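Manganese-dependent ADP-ribose/CDP-alcohol diphosphatase (Danio rerio, PDB 2NXF) probably hydrolyses ADP-ribose, CDP-choline and related CDP-alcohols at a dinuclear metal centre, splitting the diphosphate bond to release AMP or CMP. Local coordinates at residues D148-S153 and F226-V231; E191-K196 and W243-V248; R143-D148 and L206-A211; D129-Y134 and S202-Q207. One frame throughout, in Å; residues are numbered along the deposited sequence.

Contact 1: D148-S153 and F226-V231. With ZN (zinc ion), chain C.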
# COMPACT_ATOMS: atom_id res chain seq x y z
N ASP A 148 -4.96 -6.82 1.21
CA ASP A 148 -3.93 -7.66 0.63
C ASP A 148 -4.13 -7.66 -0.90
O ASP A 148 -4.89 -8.46 -1.45
CB ASP A 148 -4.10 -9.08 1.21
CG ASP A 148 -3.03 -10.07 0.75
OD1 ASP A 148 -2.16 -9.73 -0.10
OD2 ASP A 148 -3.07 -11.20 1.27
N ALA A 149 -3.42 -6.75 -1.57
CA ALA A 149 -3.60 -6.58 -3.01
C ALA A 149 -2.91 -7.68 -3.85
O ALA A 149 -3.03 -7.67 -5.08
CB ALA A 149 -3.09 -5.19 -3.45
N TYR A 150 -2.20 -8.59 -3.18
CA TYR A 150 -1.57 -9.76 -3.82
C TYR A 150 -2.20 -11.08 -3.40
O TYR A 150 -1.63 -12.15 -3.57
CB TYR A 150 -0.03 -9.75 -3.62
CG TYR A 150 0.55 -8.55 -4.32
CD1 TYR A 150 1.00 -8.64 -5.65
CD2 TYR A 150 0.56 -7.29 -3.69
CE1 TYR A 150 1.49 -7.52 -6.31
CE2 TYR A 150 1.04 -6.17 -4.35
CZ TYR A 150 1.49 -6.29 -5.66
OH TYR A 150 1.98 -5.19 -6.34
N ASP A 151 -3.41 -10.98 -2.86
CA ASP A 151 -4.24 -12.14 -2.53
C ASP A 151 -4.38 -13.01 -3.79
O ASP A 151 -4.10 -14.21 -3.77
CB ASP A 151 -5.58 -11.56 -2.04
CG ASP A 151 -6.60 -12.61 -1.69
OD1 ASP A 151 -6.34 -13.83 -1.72
OD2 ASP A 151 -7.73 -12.14 -1.38
N LEU A 152 -4.81 -12.38 -4.88
CA LEU A 152 -4.68 -13.02 -6.18
C LEU A 152 -3.41 -12.48 -6.81
O LEU A 152 -3.33 -11.30 -7.10
CB LEU A 152 -5.90 -12.71 -7.06
CG LEU A 152 -7.26 -13.17 -6.51
CD1 LEU A 152 -8.32 -12.84 -7.55
CD2 LEU A 152 -7.27 -14.66 -6.18
N SER A 153 -2.41 -13.33 -6.97
CA SER A 153 -1.16 -12.94 -7.63
C SER A 153 -0.39 -14.19 -7.98
O SER A 153 -0.69 -15.28 -7.47
CB SER A 153 -0.31 -12.06 -6.69
OG SER A 153 0.18 -12.81 -5.57
N PHE A 226 -6.40 0.93 3.25
CA PHE A 226 -4.99 1.00 2.84
C PHE A 226 -4.69 -0.23 2.01
O PHE A 226 -5.09 -1.35 2.37
CB PHE A 226 -4.08 0.99 4.07
CG PHE A 226 -4.30 2.16 4.99
CD1 PHE A 226 -3.58 3.33 4.84
CD2 PHE A 226 -5.26 2.09 6.01
CE1 PHE A 226 -3.79 4.42 5.71
CE2 PHE A 226 -5.47 3.18 6.87
CZ PHE A 226 -4.74 4.33 6.72
N SER A 227 -4.01 -0.03 0.88
CA SER A 227 -3.70 -1.13 -0.04
C SER A 227 -2.37 -0.82 -0.71
O SER A 227 -2.10 0.35 -0.97
CB SER A 227 -4.82 -1.20 -1.08
OG SER A 227 -4.47 -2.01 -2.21
N HIS A 228 -1.55 -1.82 -1.04
CA HIS A 228 -0.33 -1.42 -1.76
C HIS A 228 -0.74 -0.82 -3.11
O HIS A 228 -0.16 0.18 -3.56
CB HIS A 228 0.62 -2.59 -2.02
CG HIS A 228 1.90 -2.16 -2.64
ND1 HIS A 228 2.76 -1.28 -2.02
CD2 HIS A 228 2.45 -2.47 -3.84
CE1 HIS A 228 3.80 -1.07 -2.81
NE2 HIS A 228 3.64 -1.78 -3.92
N LEU A 229 -1.74 -1.43 -3.74
CA LEU A 229 -2.16 -1.03 -5.08
C LEU A 229 -3.34 -0.08 -5.09
O LEU A 229 -4.34 -0.29 -4.38
CB LEU A 229 -2.58 -2.27 -5.91
CG LEU A 229 -1.47 -3.31 -6.18
CD1 LEU A 229 -2.04 -4.49 -6.99
CD2 LEU A 229 -0.29 -2.68 -6.86
N PRO A 230 -3.26 0.96 -5.94
CA PRO A 230 -4.41 1.85 -6.16
C PRO A 230 -5.51 1.15 -6.97
O PRO A 230 -5.24 0.16 -7.67
CB PRO A 230 -3.81 3.01 -6.98
CG PRO A 230 -2.64 2.41 -7.68
CD PRO A 230 -2.07 1.40 -6.69
N VAL A 231 -6.73 1.66 -6.85
CA VAL A 231 -7.86 1.08 -7.59
C VAL A 231 -8.63 2.09 -8.45
O VAL A 231 -9.43 1.69 -9.29
CB VAL A 231 -8.85 0.33 -6.65
CG1 VAL A 231 -8.16 -0.85 -5.92
CG2 VAL A 231 -9.51 1.32 -5.64
ZN ZN C . 5.05 -1.83 -5.62
O HOH W 1 -1.77 -4.70 -0.19
O HOH W 2 5.77 0.05 -6.36
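Leu229 packs against Ala149 and Tyr150, and these three side chains supply most of the buried surface. Its CG sits 3.7 Å from Ala149 CB, and its CD2 meets the hydroxyl end of Tyr150, OH to CD2 3.4 Å, the two side chains crossing at about a right angle. The small alanine suits its place because a single methyl touches both Leu229 CG and Ser227 OG, the latter also 3.7 Å from Ala149 CB. CD2 of His228 comes to the edge of the Tyr150 ring, near its plane, 3.7 Å from OH. The hydroxyl itself is hydrogen-bonded to Phe197 O.

Water 1 joins the two backbones, accepting from both Ala149 N and His228 N. Tyr150 is part of a type I turn from Asp148 to Asp151, and Asp148 OD1 takes Tyr150 N from above the carboxylate plane in an Asx turn. Ser227 OG donates to Leu229 O on an in-plane lone pair, 2.8 Å away, bracing the backbone from Ser227 to Leu229.

His228 has CG anti to its backbone N (chi1 -175°), which carries the imidazole away from the strand to a zinc ion, NE2 to zinc 2.2 Å. ND1 bonds Leu58 O, fixing the ring's rotation. Asp60, Asn96 and His265 bind the same zinc, a ligand set characteristic of the dimetal site of calcineurin-like phosphoesterases.

Contact 2: E191-K196 and W243-V248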
# COMPACT_ATOMS: atom_id res chain seq x y z
N GLU A 191 -5.83 -1.96 -19.68
CA GLU A 191 -5.33 -3.35 -19.77
C GLU A 191 -3.85 -3.47 -19.44
O GLU A 191 -3.34 -4.57 -19.23
CB GLU A 191 -5.59 -3.98 -21.15
CG GLU A 191 -7.04 -4.37 -21.42
CD GLU A 191 -7.49 -5.61 -20.65
OE1 GLU A 191 -6.89 -6.69 -20.82
OE2 GLU A 191 -8.48 -5.51 -19.90
N GLN A 192 -3.15 -2.33 -19.41
CA GLN A 192 -1.75 -2.30 -18.95
C GLN A 192 -1.55 -2.92 -17.57
O GLN A 192 -0.46 -3.42 -17.26
CB GLN A 192 -1.24 -0.86 -18.89
CG GLN A 192 -1.14 -0.14 -20.21
CD GLN A 192 -0.58 1.26 -20.02
OE1 GLN A 192 0.62 1.42 -19.78
NE2 GLN A 192 -1.45 2.26 -20.09
N ARG A 193 -2.60 -2.89 -16.75
CA ARG A 193 -2.50 -3.35 -15.35
C ARG A 193 -2.25 -4.85 -15.21
O ARG A 193 -1.87 -5.31 -14.14
CB ARG A 193 -3.76 -2.96 -14.57
CG ARG A 193 -5.00 -3.78 -14.90
CD ARG A 193 -6.24 -3.16 -14.21
NE ARG A 193 -7.44 -3.97 -14.37
CZ ARG A 193 -8.24 -3.96 -15.44
NH1 ARG A 193 -7.96 -3.21 -16.51
NH2 ARG A 193 -9.34 -4.72 -15.45
N PHE A 194 -2.49 -5.61 -16.29
CA PHE A 194 -2.33 -7.06 -16.22
C PHE A 194 -0.88 -7.48 -16.43
O PHE A 194 -0.49 -7.98 -17.50
CB PHE A 194 -3.29 -7.76 -17.20
CG PHE A 194 -4.73 -7.69 -16.75
CD1 PHE A 194 -5.16 -8.45 -15.65
CD2 PHE A 194 -5.63 -6.85 -17.38
CE1 PHE A 194 -6.49 -8.37 -15.22
CE2 PHE A 194 -6.96 -6.78 -16.96
CZ PHE A 194 -7.39 -7.54 -15.88
N VAL A 195 -0.11 -7.26 -15.37
CA VAL A 195 1.31 -7.56 -15.29
C VAL A 195 1.58 -8.29 -13.98
O VAL A 195 0.80 -8.18 -13.03
CB VAL A 195 2.19 -6.27 -15.34
CG1 VAL A 195 2.16 -5.69 -16.75
CG2 VAL A 195 1.75 -5.23 -14.31
N LYS A 196 2.70 -9.02 -13.95
CA LYS A 196 3.10 -9.90 -12.86
C LYS A 196 3.38 -9.13 -11.56
O LYS A 196 3.27 -9.69 -10.46
CB LYS A 196 4.36 -10.65 -13.32
CG LYS A 196 4.87 -11.74 -12.42
CD LYS A 196 6.10 -12.39 -13.05
CE LYS A 196 6.91 -13.14 -12.02
NZ LYS A 196 8.02 -13.93 -12.65
N TRP A 243 -5.56 -5.69 -10.44
CA TRP A 243 -6.20 -6.44 -11.52
C TRP A 243 -7.72 -6.27 -11.60
O TRP A 243 -8.28 -6.03 -12.68
CB TRP A 243 -5.89 -7.94 -11.40
CG TRP A 243 -4.45 -8.32 -11.66
CD1 TRP A 243 -3.45 -7.56 -12.21
CD2 TRP A 243 -3.88 -9.61 -11.40
NE1 TRP A 243 -2.28 -8.29 -12.28
CE2 TRP A 243 -2.52 -9.55 -11.77
CE3 TRP A 243 -4.39 -10.80 -10.87
CZ2 TRP A 243 -1.65 -10.66 -11.66
CZ3 TRP A 243 -3.53 -11.89 -10.74
CH2 TRP A 243 -2.18 -11.82 -11.14
N ASN A 244 -8.38 -6.39 -10.44
CA ASN A 244 -9.83 -6.24 -10.39
C ASN A 244 -10.21 -4.95 -9.69
O ASN A 244 -11.09 -4.93 -8.85
CB ASN A 244 -10.52 -7.49 -9.78
CG ASN A 244 -10.09 -7.76 -8.34
OD1 ASN A 244 -9.01 -7.37 -7.91
ND2 ASN A 244 -10.95 -8.47 -7.60
N HIS A 245 -9.55 -3.86 -10.09
CA HIS A 245 -9.78 -2.56 -9.44
C HIS A 245 -11.26 -2.15 -9.48
O HIS A 245 -11.76 -1.58 -8.52
CB HIS A 245 -8.88 -1.47 -10.06
CG HIS A 245 -9.27 -1.08 -11.45
ND1 HIS A 245 -9.94 0.09 -11.75
CD2 HIS A 245 -9.12 -1.74 -12.63
CE1 HIS A 245 -10.16 0.15 -13.05
NE2 HIS A 245 -9.68 -0.95 -13.61
N GLU A 246 -11.96 -2.46 -10.57
CA GLU A 246 -13.36 -2.04 -10.71
C GLU A 246 -14.25 -2.76 -9.69
O GLU A 246 -15.24 -2.18 -9.20
CB GLU A 246 -13.84 -2.25 -12.14
CG GLU A 246 -15.11 -1.51 -12.50
CD GLU A 246 -14.98 0.02 -12.43
OE1 GLU A 246 -15.92 0.67 -11.94
OE2 GLU A 246 -13.95 0.57 -12.87
N ALA A 247 -13.89 -4.00 -9.35
CA ALA A 247 -14.63 -4.76 -8.33
C ALA A 247 -14.51 -4.07 -6.98
O ALA A 247 -15.48 -4.01 -6.21
CB ALA A 247 -14.10 -6.20 -8.26
N VAL A 248 -13.34 -3.51 -6.71
CA VAL A 248 -13.12 -2.74 -5.46
C VAL A 248 -13.94 -1.46 -5.48
O VAL A 248 -14.62 -1.14 -4.50
CB VAL A 248 -11.64 -2.42 -5.22
CG1 VAL A 248 -11.47 -1.73 -3.84
CG2 VAL A 248 -10.81 -3.70 -5.22
O HOH W 3 -10.64 -7.12 -14.06
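Arg193 and Trp243 tie a segment whose 3-10 turn ends at Arg193 to the residues leading into helix 245-253, within the calcineurin-like phosphoesterase fold. Phe194 is the centre of an inverse gamma turn; Arg193 and Phe194 meet Trp243 with their side chains and Val195 with its carbonyl oxygen.

Among the hydrogen bonds, Trp243 O is gripped by two guanidinium N-H groups and a water. Arg193 NE reaches it at 2.8 Å with an N-H...O angle of 162°; the oxygen lies close to the guanidinium plane, while the nitrogen stands above the carbonyl plane. Arg193 NH2 adds a weak bond, and water 3 bridges NH2 to the same oxygen. The many N-H groups of arginine suit it to this shared acceptor, and NH1 turns back to Leu190 O. In the other direction, Trp243 NE1 donates to Val195 O at 3.2 Å, the acceptor lying in the indole plane.

The aromatic contacts are of another kind. Phe194 and the five-membered ring of Trp243 meet obliquely, their planes 31° apart, with Phe194 CE1 3.9 Å from Trp243 CB. Phe194 also stacks with His174.

Flat groups also sandwich the guanidinium. Phe194 CE2 covers the centre of one face, and the imidazole of His245 comes edge-on to the opposite face, the planes 80° apart. His245 ND1 is held by Val231 O, and this leaves CD2 of the ring 3.3 Å from Arg193 NE.

Contact 3: R143-D148 and L206-A211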
# COMPACT_ATOMS: atom_id res chain seq x y z
N ARG A 143 -12.30 3.75 11.58
CA ARG A 143 -11.91 2.36 11.37
C ARG A 143 -10.84 2.33 10.29
O ARG A 143 -10.97 3.06 9.31
CB ARG A 143 -13.11 1.50 10.99
CG ARG A 143 -12.72 -0.01 11.00
CD ARG A 143 -13.90 -0.90 11.19
NE ARG A 143 -14.60 -0.56 12.42
CZ ARG A 143 -14.36 -1.13 13.60
NH1 ARG A 143 -13.44 -2.09 13.72
NH2 ARG A 143 -15.04 -0.74 14.65
N PHE A 144 -9.79 1.54 10.51
CA PHE A 144 -8.73 1.31 9.51
C PHE A 144 -8.90 -0.08 8.96
O PHE A 144 -9.15 -1.03 9.71
CB PHE A 144 -7.33 1.38 10.15
CG PHE A 144 -6.80 2.77 10.38
CD1 PHE A 144 -7.64 3.88 10.39
CD2 PHE A 144 -5.44 2.97 10.63
CE1 PHE A 144 -7.10 5.18 10.63
CE2 PHE A 144 -4.91 4.25 10.86
CZ PHE A 144 -5.74 5.34 10.85
N VAL A 145 -8.70 -0.22 7.65
CA VAL A 145 -8.76 -1.53 6.99
C VAL A 145 -7.50 -1.63 6.15
O VAL A 145 -7.22 -0.74 5.34
CB VAL A 145 -10.01 -1.65 6.07
CG1 VAL A 145 -10.04 -3.02 5.37
CG2 VAL A 145 -11.32 -1.43 6.87
N LEU A 146 -6.73 -2.70 6.34
CA LEU A 146 -5.55 -2.94 5.52
C LEU A 146 -5.87 -4.12 4.63
O LEU A 146 -6.30 -5.17 5.14
CB LEU A 146 -4.32 -3.31 6.37
CG LEU A 146 -3.40 -2.15 6.80
CD1 LEU A 146 -4.11 -1.34 7.88
CD2 LEU A 146 -2.04 -2.68 7.30
N LEU A 147 -5.68 -3.93 3.32
CA LEU A 147 -6.00 -4.96 2.33
C LEU A 147 -4.75 -5.62 1.78
O LEU A 147 -3.64 -5.05 1.86
CB LEU A 147 -6.78 -4.34 1.17
CG LEU A 147 -8.12 -3.64 1.49
CD1 LEU A 147 -8.75 -3.13 0.20
CD2 LEU A 147 -9.04 -4.61 2.24
N ASP A 148 -4.96 -6.82 1.21
CA ASP A 148 -3.93 -7.66 0.63
C ASP A 148 -4.13 -7.66 -0.90
O ASP A 148 -4.89 -8.46 -1.45
CB ASP A 148 -4.10 -9.08 1.21
CG ASP A 148 -3.03 -10.07 0.75
OD1 ASP A 148 -2.16 -9.73 -0.10
OD2 ASP A 148 -3.07 -11.20 1.27
N LEU A 206 -13.07 -9.47 -0.83
CA LEU A 206 -14.03 -8.39 -1.15
C LEU A 206 -15.32 -8.51 -0.34
O LEU A 206 -15.91 -7.49 0.05
CB LEU A 206 -14.39 -8.39 -2.64
CG LEU A 206 -13.21 -8.02 -3.54
CD1 LEU A 206 -13.56 -8.45 -5.00
CD2 LEU A 206 -12.89 -6.56 -3.48
N GLN A 207 -15.77 -9.74 -0.12
CA GLN A 207 -16.98 -9.99 0.67
C GLN A 207 -16.77 -9.51 2.11
O GLN A 207 -17.66 -8.91 2.72
CB GLN A 207 -17.38 -11.47 0.60
CG GLN A 207 -18.02 -11.82 -0.75
CD GLN A 207 -18.41 -13.28 -0.91
OE1 GLN A 207 -17.83 -14.18 -0.28
NE2 GLN A 207 -19.39 -13.54 -1.77
N TRP A 208 -15.57 -9.75 2.64
CA TRP A 208 -15.23 -9.27 3.97
C TRP A 208 -15.15 -7.73 4.03
O TRP A 208 -15.72 -7.10 4.93
CB TRP A 208 -13.93 -9.92 4.45
CG TRP A 208 -13.27 -9.32 5.67
CD1 TRP A 208 -13.54 -9.60 7.00
CD2 TRP A 208 -12.18 -8.39 5.68
NE1 TRP A 208 -12.70 -8.87 7.82
CE2 TRP A 208 -11.85 -8.13 7.03
CE3 TRP A 208 -11.45 -7.74 4.66
CZ2 TRP A 208 -10.84 -7.25 7.39
CZ3 TRP A 208 -10.43 -6.86 5.03
CH2 TRP A 208 -10.13 -6.62 6.38
N LEU A 209 -14.46 -7.12 3.08
CA LEU A 209 -14.40 -5.66 3.01
C LEU A 209 -15.83 -5.08 2.96
O LEU A 209 -16.19 -4.16 3.69
CB LEU A 209 -13.65 -5.24 1.75
CG LEU A 209 -13.67 -3.73 1.49
CD1 LEU A 209 -13.06 -2.93 2.65
CD2 LEU A 209 -12.94 -3.46 0.14
N ASP A 210 -16.65 -5.64 2.08
CA ASP A 210 -18.04 -5.18 1.94
C ASP A 210 -18.81 -5.28 3.27
O ASP A 210 -19.58 -4.38 3.62
CB ASP A 210 -18.76 -5.96 0.84
CG ASP A 210 -20.14 -5.43 0.57
OD1 ASP A 210 -20.27 -4.26 0.16
OD2 ASP A 210 -21.10 -6.18 0.83
N ALA A 211 -18.59 -6.37 4.01
CA ALA A 211 -19.23 -6.58 5.32
C ALA A 211 -18.76 -5.56 6.34
O ALA A 211 -19.57 -4.98 7.08
CB ALA A 211 -18.97 -8.00 5.82
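Leu209 is directed toward the strand, and with Trp208 and Leu147 it accounts for most of the buried surface. Its CG is anti to the backbone N (chi1 173°), and the two methyls then divide between two neighbours: CD1 lies 4.1 Å from Val145 CG1, and CD2 lies 4.2 Å from Leu147 CD1. A branched leucine suits this place because its two methyls can each touch a different strand-side residue.

Trp208 reaches across with the far end of its six-membered ring. Leu147 CD2 meets that ring at its edge, near the plane, 3.8 Å from CZ3, whereas Val145 CG1 approaches obliquely, 3.7 Å from CH2. The contact joins helix 203-219 to strand 142-146 of the seven-stranded mixed sheet, the two running nearly antiparallel at 174° with axes 10.8 Å apart, as in the layered alpha/beta architecture of calcineurin-like phosphoesterases. Bulky apolar side chains, such as Leu147 and the long indole, fill the layer between helix and sheet. The indole keeps its polar N-H for another partner, NE1 bonding to Ser124 OG.

Val145 is beta-branched, as befits a strand, and its CG1 meets both Trp208 and Leu209. Farther along the helix, Val212 also touches its side chain.

Contact 4: D129-Y134 and S202-Q207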
# COMPACT_ATOMS: atom_id res chain seq x y z
N ASP A 129 -7.51 -17.41 7.00
CA ASP A 129 -7.91 -17.71 5.63
C ASP A 129 -6.75 -17.51 4.64
O ASP A 129 -6.97 -17.52 3.43
CB ASP A 129 -9.08 -16.80 5.25
CG ASP A 129 -10.23 -16.90 6.24
OD1 ASP A 129 -10.80 -18.00 6.35
OD2 ASP A 129 -10.55 -15.89 6.92
N ASP A 130 -5.54 -17.34 5.17
CA ASP A 130 -4.33 -17.09 4.35
C ASP A 130 -4.43 -15.83 3.48
O ASP A 130 -3.97 -15.81 2.34
CB ASP A 130 -3.96 -18.35 3.53
CG ASP A 130 -2.50 -18.36 3.06
OD1 ASP A 130 -1.64 -17.61 3.60
OD2 ASP A 130 -2.21 -19.16 2.15
N ILE A 131 -5.03 -14.77 4.03
CA ILE A 131 -5.09 -13.46 3.37
C ILE A 131 -4.61 -12.45 4.41
O ILE A 131 -5.08 -12.47 5.55
CB ILE A 131 -6.55 -13.11 2.91
CG1 ILE A 131 -7.07 -14.20 1.95
CG2 ILE A 131 -6.64 -11.73 2.25
CD1 ILE A 131 -8.62 -14.17 1.76
N TYR A 132 -3.66 -11.60 4.02
CA TYR A 132 -3.09 -10.65 4.98
C TYR A 132 -3.89 -9.35 4.91
O TYR A 132 -3.51 -8.38 4.25
CB TYR A 132 -1.59 -10.41 4.69
CG TYR A 132 -1.01 -9.43 5.67
CD1 TYR A 132 -0.89 -9.75 7.03
CD2 TYR A 132 -0.57 -8.16 5.24
CE1 TYR A 132 -0.38 -8.81 7.96
CE2 TYR A 132 -0.05 -7.23 6.14
CZ TYR A 132 0.05 -7.56 7.48
OH TYR A 132 0.55 -6.65 8.38
N ALA A 133 -5.03 -9.37 5.59
CA ALA A 133 -5.92 -8.23 5.64
C ALA A 133 -6.52 -8.20 7.02
O ALA A 133 -6.83 -9.26 7.62
CB ALA A 133 -7.04 -8.39 4.61
N TYR A 134 -6.70 -6.98 7.53
CA TYR A 134 -7.26 -6.83 8.88
C TYR A 134 -7.85 -5.47 9.06
O TYR A 134 -7.59 -4.58 8.26
CB TYR A 134 -6.23 -7.14 9.96
CG TYR A 134 -5.03 -6.19 10.07
CD1 TYR A 134 -5.01 -5.18 11.04
CD2 TYR A 134 -3.90 -6.35 9.24
CE1 TYR A 134 -3.91 -4.34 11.20
CE2 TYR A 134 -2.78 -5.49 9.40
CZ TYR A 134 -2.81 -4.50 10.38
OH TYR A 134 -1.71 -3.66 10.56
N SER A 202 -9.30 -11.32 -3.76
CA SER A 202 -10.21 -12.46 -3.93
C SER A 202 -11.66 -12.10 -3.57
O SER A 202 -11.90 -11.12 -2.83
CB SER A 202 -9.75 -13.68 -3.09
OG SER A 202 -10.00 -13.47 -1.70
N GLU A 203 -12.60 -12.89 -4.09
CA GLU A 203 -14.00 -12.73 -3.76
C GLU A 203 -14.16 -12.80 -2.23
O GLU A 203 -14.95 -12.04 -1.64
CB GLU A 203 -14.82 -13.82 -4.47
CG GLU A 203 -16.28 -13.82 -4.11
CD GLU A 203 -16.99 -15.02 -4.73
OE1 GLU A 203 -16.72 -16.17 -4.30
OE2 GLU A 203 -17.81 -14.81 -5.64
N GLN A 204 -13.41 -13.70 -1.58
CA GLN A 204 -13.51 -13.83 -0.13
C GLN A 204 -13.10 -12.53 0.55
O GLN A 204 -13.77 -12.04 1.50
CB GLN A 204 -12.64 -14.99 0.37
CG GLN A 204 -12.67 -15.15 1.89
CD GLN A 204 -11.93 -16.39 2.38
OE1 GLN A 204 -11.15 -17.01 1.65
NE2 GLN A 204 -12.17 -16.75 3.62
N GLN A 205 -12.00 -11.94 0.06
CA GLN A 205 -11.53 -10.67 0.63
C GLN A 205 -12.52 -9.53 0.38
O GLN A 205 -12.77 -8.70 1.26
CB GLN A 205 -10.13 -10.30 0.12
CG GLN A 205 -9.56 -9.07 0.87
CD GLN A 205 -8.18 -8.64 0.45
OE1 GLN A 205 -7.67 -7.64 0.96
NE2 GLN A 205 -7.54 -9.39 -0.47
N LEU A 206 -13.07 -9.47 -0.83
CA LEU A 206 -14.03 -8.39 -1.15
C LEU A 206 -15.32 -8.51 -0.34
O LEU A 206 -15.91 -7.49 0.05
CB LEU A 206 -14.39 -8.39 -2.64
CG LEU A 206 -13.21 -8.02 -3.54
CD1 LEU A 206 -13.56 -8.45 -5.00
CD2 LEU A 206 -12.89 -6.56 -3.48
N GLN A 207 -15.77 -9.74 -0.12
CA GLN A 207 -16.98 -9.99 0.67
C GLN A 207 -16.77 -9.51 2.11
O GLN A 207 -17.66 -8.91 2.72
CB GLN A 207 -17.38 -11.47 0.60
CG GLN A 207 -18.02 -11.82 -0.75
CD GLN A 207 -18.41 -13.28 -0.91
OE1 GLN A 207 -17.83 -14.18 -0.28
NE2 GLN A 207 -19.39 -13.54 -1.77
O HOH W 4 -9.16 -19.14 2.43
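Ile131 packs against the N-terminal turn of helix 203-219, which Ser202 caps, and thereby joins the loop before strand 134-139 to a helix that flanks the sheet of the phosphoesterase fold.

The van der Waals contacts spread from the two arms of the isoleucine. CD1 reaches Ser202 OG and Gln204 OE1, each 3.8 Å away. CG2 lies 3.7 Å from Gln205 NE2, close to the amide end of that side chain, and Ala133 CB touches Gln205 OE1. The branched isoleucine suits this place because it meets two glutamines at once, crossing both obliquely.

Hydrogen bonds at the helix start position Ser202 and Gln205. Ser202 OG accepts from Gln205 N at 3.1 Å, a nearly straight N-cap bond, and the same hydroxyl bonds Asp151 OD2. Short and polar, serine suits the cap because OG can turn back to the helix. Gln205 is extended beyond CG, and its amide, though buried, is satisfied at both its oxygen and its nitrogen: OE1 takes Asp148 N and NE2 is bonded to Asp151 OD2.

Nearer the surface the contact becomes polar. Gln204 NE2 comes 3.3 Å from Asp129 OD1, the amide and carboxylate planes 56° apart. Beside this pair, water 4 donates to both backbone and side chain, lying 2.9 Å from Asp129 O and 3.0 Å from Gln204 OE1.

In the fold
Contact 1 holds the zinc ligand His228, and all four contacts touch one another. Contacts 3 and 4 have centres 8 Å apart and share helix 203-219; the side chains of their Leu147 and Gln205 lie about 8 and 10 Å from that of His228. Strands 142-146 and 222-227 are sheet neighbours: Phe226 N to Val145 O and Phe226 O to Leu147 N, both 2.8 Å, are probable hydrogen bonds. Asp151 links contact 1 to contact 4, and Val231 links it to contact 2, about 10 Å away between centres. In contact 2 the side chain of Val195 is about 6 Å from that of the zinc ligand His265. Leu206 packs on Asn244, Ala247 and Val248, joining contact 2 to contacts 3 and 4.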